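Local coordinates for phosphoenolpyruvate--protein phosphotransferase (Escherichia coli, PDB 5T12), which probably passes the phosphoryl group of phosphoenolpyruvate to the carrier protein NPr in nitrogen-metabolic phosphotransfer, the present chain being its Enzyme I N-terminal (EIN) domain, at residues Pro23-Val28 with Val106-Ala111; Ala91-Gly96 with Glu100-Thr105. The protein carries 1 engineered substitution. All blocks are in the same frame, centred on the assembly; numbering follows the deposited sequence.

Contact 1 (Pro23-Val28 with Val106-Ala111); sequences PLMEQV and VIEKFA
M25 CE packs against two consecutive helical residues, lying 3.6 Å from E108 CG and 3.7 Å from I107 CG2, and between the two segments the contact runs through this one methyl group. M25 and E108 approach from opposite directions, whereas the I107 side chain, which touches with CG2, crosses that of M25 at about a right angle. Extended beyond CG, the glutamate runs on past the methyl, and its carboxylate passes beside it with OE1 3.8 Å from M25 CE; the meeting is one of van der Waals packing. Bends of M25 at chi2 (-73°) and chi3 (-63°) steer CE into this place. Farther out, helix 126-140 supports both partners, L137 touching M25 and R130 touching E108, while the backbone N of M25 is hydrogen-bonded to Q134. The loop itself folds as a type I beta turn from M25 to V28. The contact thus ties the segment leaving strand 11-18 to helix 99-115, and is a buried loop-on-helix packing in the helical part of an Enzyme I N-terminal domain.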
loop_
_atom_site.group_PDB
_atom_site.type_symbol
_atom_site.label_atom_id
_atom_site.label_comp_id
_atom_site.label_asym_id
_atom_site.label_seq_id
_atom_site.Cartn_x
_atom_site.Cartn_y
_atom_site.Cartn_z
ATOM N N PRO A 23 2.856 -10.916 2.561
ATOM C CA PRO A 23 1.812 -9.938 2.885
ATOM C C PRO A 23 1.103 -10.287 4.186
ATOM O O PRO A 23 1.153 -11.418 4.675
ATOM C CB PRO A 23 0.855 -10.023 1.688
ATOM C CG PRO A 23 1.149 -11.339 1.048
ATOM C CD PRO A 23 2.612 -11.572 1.266
ATOM N N LEU A 24 0.432 -9.279 4.748
ATOM C CA LEU A 24 -0.243 -9.454 6.031
ATOM C C LEU A 24 -1.330 -10.517 5.959
ATOM O O LEU A 24 -1.581 -11.212 6.949
ATOM C CB LEU A 24 -0.830 -8.120 6.498
ATOM C CG LEU A 24 0.012 -7.236 7.424
ATOM C CD1 LEU A 24 1.476 -7.195 7.002
ATOM C CD2 LEU A 24 -0.563 -5.829 7.470
ATOM N N MET A 25 -1.981 -10.662 4.802
ATOM C CA MET A 25 -3.026 -11.671 4.662
ATOM C C MET A 25 -2.459 -13.082 4.774
ATOM O O MET A 25 -3.062 -13.949 5.416
ATOM C CB MET A 25 -3.754 -11.490 3.331
ATOM C CG MET A 25 -4.661 -10.271 3.276
ATOM S SD MET A 25 -6.159 -10.479 4.258
ATOM C CE MET A 25 -6.919 -11.858 3.410
ATOM N N GLU A 26 -1.297 -13.328 4.167
ATOM C CA GLU A 26 -0.731 -14.671 4.127
ATOM C C GLU A 26 -0.031 -15.071 5.419
ATOM O O GLU A 26 0.313 -16.248 5.573
ATOM C CB GLU A 26 0.249 -14.799 2.959
ATOM C CG GLU A 26 -0.390 -14.627 1.589
ATOM C CD GLU A 26 0.544 -15.015 0.459
ATOM O OE1 GLU A 26 1.487 -15.794 0.708
ATOM O OE2 GLU A 26 0.336 -14.540 -0.677
ATOM N N GLN A 27 0.195 -14.138 6.344
ATOM C CA GLN A 27 0.813 -14.462 7.624
ATOM C C GLN A 27 -0.179 -14.423 8.779
ATOM O O GLN A 27 0.236 -14.463 9.942
ATOM C CB GLN A 27 1.998 -13.529 7.900
ATOM C CG GLN A 27 1.646 -12.067 8.106
ATOM C CD GLN A 27 2.881 -11.185 8.131
ATOM O OE1 GLN A 27 3.798 -11.361 7.328
ATOM N NE2 GLN A 27 2.916 -10.237 9.061
ATOM N N VAL A 28 -1.474 -14.345 8.490
ATOM C CA VAL A 28 -2.512 -14.523 9.497
ATOM C C VAL A 28 -2.817 -16.010 9.607
ATOM O O VAL A 28 -2.969 -16.697 8.591
ATOM C CB VAL A 28 -3.777 -13.726 9.140
ATOM C CG1 VAL A 28 -4.940 -14.136 10.034
ATOM C CG2 VAL A 28 -3.520 -12.236 9.264
ATOM N N VAL A 106 -13.272 -13.764 5.781
ATOM C CA VAL A 106 -14.317 -13.103 5.003
ATOM C C VAL A 106 -13.762 -12.596 3.676
ATOM O O VAL A 106 -14.366 -12.798 2.617
ATOM C CB VAL A 106 -14.956 -11.967 5.820
ATOM C CG1 VAL A 106 -15.854 -11.117 4.937
ATOM C CG2 VAL A 106 -15.742 -12.538 6.990
ATOM N N ILE A 107 -12.604 -11.933 3.712
ATOM C CA ILE A 107 -12.068 -11.303 2.507
ATOM C C ILE A 107 -11.722 -12.356 1.459
ATOM O O ILE A 107 -12.066 -12.217 0.279
ATOM C CB ILE A 107 -10.853 -10.420 2.852
ATOM C CG1 ILE A 107 -11.298 -8.987 3.168
ATOM C CG2 ILE A 107 -9.845 -10.407 1.711
ATOM C CD1 ILE A 107 -12.056 -8.834 4.469
ATOM N N GLU A 108 -11.050 -13.431 1.876
ATOM C CA GLU A 108 -10.660 -14.466 0.922
ATOM C C GLU A 108 -11.875 -15.205 0.376
ATOM O O GLU A 108 -11.893 -15.597 -0.797
ATOM C CB GLU A 108 -9.681 -15.443 1.569
ATOM C CG GLU A 108 -8.342 -14.819 1.932
ATOM C CD GLU A 108 -7.282 -15.848 2.272
ATOM O OE1 GLU A 108 -6.122 -15.447 2.506
ATOM O OE2 GLU A 108 -7.602 -17.054 2.300
ATOM N N LYS A 109 -12.900 -15.401 1.211
ATOM C CA LYS A 109 -14.121 -16.051 0.744
ATOM C C LYS A 109 -14.788 -15.243 -0.360
ATOM O O LYS A 109 -15.250 -15.806 -1.361
ATOM C CB LYS A 109 -15.083 -16.262 1.914
ATOM C CG LYS A 109 -16.485 -16.692 1.506
ATOM C CD LYS A 109 -17.223 -17.348 2.665
ATOM C CE LYS A 109 -18.561 -16.675 2.939
ATOM N NZ LYS A 109 -18.395 -15.302 3.493
ATOM N N PHE A 110 -14.842 -13.919 -0.205
ATOM C CA PHE A 110 -15.488 -13.086 -1.210
ATOM C C PHE A 110 -14.570 -12.785 -2.386
ATOM O O PHE A 110 -15.049 -12.639 -3.517
ATOM C CB PHE A 110 -15.989 -11.789 -0.577
ATOM C CG PHE A 110 -17.246 -11.957 0.226
ATOM C CD1 PHE A 110 -18.457 -12.186 -0.407
ATOM C CD2 PHE A 110 -17.220 -11.893 1.609
ATOM C CE1 PHE A 110 -19.619 -12.346 0.322
ATOM C CE2 PHE A 110 -18.381 -12.052 2.346
ATOM C CZ PHE A 110 -19.582 -12.278 1.700
ATOM N N ALA A 111 -13.260 -12.692 -2.149
ATOM C CA ALA A 111 -12.328 -12.526 -3.260
ATOM C C ALA A 111 -12.358 -13.739 -4.179
ATOM O O ALA A 111 -12.262 -13.604 -5.405
ATOM C CB ALA A 111 -10.913 -12.284 -2.733
#

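Contact 2 (Ala91-Gly96 with Glu100-Thr105); sequences AEVDKG and EWAVKT
The carbonyl O of W101 is gripped twice by T105, the threonine whose methyl meets E92 of the preceding helix. T105 N reaches W101 O at 2.8 Å as the regular helical bond, and T105 OG1 donates to the same W101 O, also at 2.8 Å, from the opposite face of the carbonyl, some 40° out of its plane. With chi1 at -59° the hydroxyl sits beside the threonine's own backbone N, ready to turn back on the helix, and it also lies above one face of the W101 indole, offset toward the rim. The same rotation leaves CG2 facing helix 83-94, where it stands 3.7 Å from E92 CD. E92 bends at chi2 and crosses the threonine at about a right angle, bringing its carboxylate against the methyl; a salt bridge whose hydrogen bond, K95 NZ to E92 OE2, is weak at 3.4 Å would help steady that group. Nearer the backbone, E92 CB meets A102 CB at 3.8 Å; consistent with the small side chain of A102, the CA atoms of E92 and A102 are 5.4 Å apart. V93 CG2 borders A102 CB more loosely and V93 also packs on helix 36-61. G96, with phi at 87°, turns the chain out of the first helix. Two successive helices joined by a short loop and packed closely at A102 form a helical hairpin, here within the helical part of the N-terminal domain.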
loop_
_atom_site.group_PDB
_atom_site.type_symbol
_atom_site.label_atom_id
_atom_site.label_comp_id
_atom_site.label_asym_id
_atom_site.label_seq_id
_atom_site.Cartn_x
_atom_site.Cartn_y
_atom_site.Cartn_z
ATOM N N ALA A 91 -19.893 -13.107 12.604
ATOM C CA ALA A 91 -20.222 -14.527 12.542
ATOM C C ALA A 91 -18.989 -15.396 12.737
ATOM O O ALA A 91 -19.086 -16.499 13.288
ATOM C CB ALA A 91 -20.896 -14.851 11.210
ATOM N N GLU A 92 -17.823 -14.922 12.295
ATOM C CA GLU A 92 -16.587 -15.661 12.524
ATOM C C GLU A 92 -16.080 -15.491 13.950
ATOM O O GLU A 92 -15.421 -16.392 14.478
ATOM C CB GLU A 92 -15.516 -15.224 11.522
ATOM C CG GLU A 92 -15.800 -15.656 10.091
ATOM C CD GLU A 92 -15.774 -17.165 9.922
ATOM O OE1 GLU A 92 -14.985 -17.829 10.626
ATOM O OE2 GLU A 92 -16.545 -17.686 9.089
ATOM N N VAL A 93 -16.376 -14.355 14.587
ATOM C CA VAL A 93 -15.969 -14.156 15.974
ATOM C C VAL A 93 -16.751 -15.080 16.899
ATOM O O VAL A 93 -16.200 -15.632 17.858
ATOM C CB VAL A 93 -16.139 -12.679 16.376
ATOM C CG1 VAL A 93 -15.721 -12.468 17.824
ATOM C CG2 VAL A 93 -15.331 -11.788 15.454
ATOM N N ASP A 94 -18.046 -15.266 16.625
ATOM C CA ASP A 94 -18.856 -16.167 17.437
ATOM C C ASP A 94 -18.391 -17.612 17.327
ATOM O O ASP A 94 -18.674 -18.414 18.225
ATOM C CB ASP A 94 -20.329 -16.053 17.038
ATOM C CG ASP A 94 -20.896 -14.667 17.288
ATOM O OD1 ASP A 94 -20.292 -13.908 18.077
ATOM O OD2 ASP A 94 -21.947 -14.337 16.700
ATOM N N LYS A 95 -17.685 -17.964 16.253
ATOM C CA LYS A 95 -17.057 -19.274 16.137
ATOM C C LYS A 95 -15.777 -19.386 16.954
ATOM O O LYS A 95 -15.146 -20.448 16.945
ATOM C CB LYS A 95 -16.759 -19.590 14.669
ATOM C CG LYS A 95 -17.995 -19.689 13.788
ATOM C CD LYS A 95 -17.617 -19.947 12.338
ATOM C CE LYS A 95 -18.848 -20.066 11.455
ATOM N NZ LYS A 95 -18.480 -20.288 10.030
ATOM N N GLY A 96 -15.381 -18.323 17.652
ATOM C CA GLY A 96 -14.185 -18.348 18.469
ATOM C C GLY A 96 -12.929 -17.985 17.704
ATOM O O GLY A 96 -11.882 -18.611 17.889
ATOM N N GLU A 100 -8.219 -10.862 13.400
ATOM C CA GLU A 100 -7.372 -10.999 12.219
ATOM C C GLU A 100 -7.810 -12.172 11.349
ATOM O O GLU A 100 -7.877 -12.048 10.121
ATOM C CB GLU A 100 -5.907 -11.157 12.633
ATOM C CG GLU A 100 -5.237 -9.865 13.085
ATOM C CD GLU A 100 -5.627 -9.456 14.493
ATOM O OE1 GLU A 100 -6.339 -10.228 15.167
ATOM O OE2 GLU A 100 -5.215 -8.361 14.931
ATOM N N TRP A 101 -8.110 -13.319 11.965
ATOM C CA TRP A 101 -8.570 -14.469 11.193
ATOM C C TRP A 101 -9.949 -14.219 10.597
ATOM O O TRP A 101 -10.241 -14.671 9.483
ATOM C CB TRP A 101 -8.582 -15.719 12.073
ATOM C CG TRP A 101 -9.128 -16.937 11.391
ATOM C CD1 TRP A 101 -10.363 -17.490 11.567
ATOM C CD2 TRP A 101 -8.458 -17.752 10.421
ATOM N NE1 TRP A 101 -10.502 -18.601 10.771
ATOM C CE2 TRP A 101 -9.346 -18.783 10.057
ATOM C CE3 TRP A 101 -7.193 -17.710 9.826
ATOM C CZ2 TRP A 101 -9.011 -19.763 9.127
ATOM C CZ3 TRP A 101 -6.861 -18.685 8.905
ATOM C CH2 TRP A 101 -7.768 -19.697 8.563
ATOM N N ALA A 102 -10.808 -13.498 11.322
ATOM C CA ALA A 102 -12.134 -13.184 10.799
ATOM C C ALA A 102 -12.041 -12.322 9.547
ATOM O O ALA A 102 -12.832 -12.485 8.611
ATOM C CB ALA A 102 -12.969 -12.487 11.872
ATOM N N VAL A 103 -11.077 -11.399 9.512
ATOM C CA VAL A 103 -10.869 -10.593 8.314
ATOM C C VAL A 103 -10.322 -11.453 7.183
ATOM O O VAL A 103 -10.766 -11.346 6.033
ATOM C CB VAL A 103 -9.941 -9.404 8.627
ATOM C CG1 VAL A 103 -9.528 -8.697 7.347
ATOM C CG2 VAL A 103 -10.628 -8.432 9.571
ATOM N N LYS A 104 -9.360 -12.328 7.489
ATOM C CA LYS A 104 -8.797 -13.196 6.458
ATOM C C LYS A 104 -9.851 -14.140 5.896
ATOM O O LYS A 104 -9.884 -14.395 4.686
ATOM C CB LYS A 104 -7.616 -13.986 7.023
ATOM C CG LYS A 104 -6.975 -14.938 6.025
ATOM C CD LYS A 104 -5.750 -15.621 6.611
ATOM C CE LYS A 104 -5.064 -16.502 5.581
ATOM N NZ LYS A 104 -3.776 -17.053 6.086
ATOM N N THR A 105 -10.729 -14.659 6.756
ATOM C CA THR A 105 -11.748 -15.600 6.302
ATOM C C THR A 105 -12.752 -14.923 5.375
ATOM O O THR A 105 -13.053 -15.436 4.292
ATOM C CB THR A 105 -12.463 -16.218 7.505
ATOM O OG1 THR A 105 -11.509 -16.886 8.340
ATOM C CG2 THR A 105 -13.514 -17.217 7.044
#

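Both contacts draw on helix 99-115, contact 2 using its beginning and contact 1 the turns that follow. Their partners differ: contact 1 attaches a loop distant in sequence, whereas contact 2 joins neighbouring helices, and along the chain it is nested within the loop that contact 1 closes. Contact 1, the more buried, is apolar packing beside a carboxylate; contact 2, only partly buried and farther from the centre of the chain, has its packing framed by polar bonds made inside each segment. K104 bridges the two, its NZ hydrogen-bonding V28 O at 2.7 Å and, weakly, M25 O, while V28 itself packs against the E100-W101 backbone.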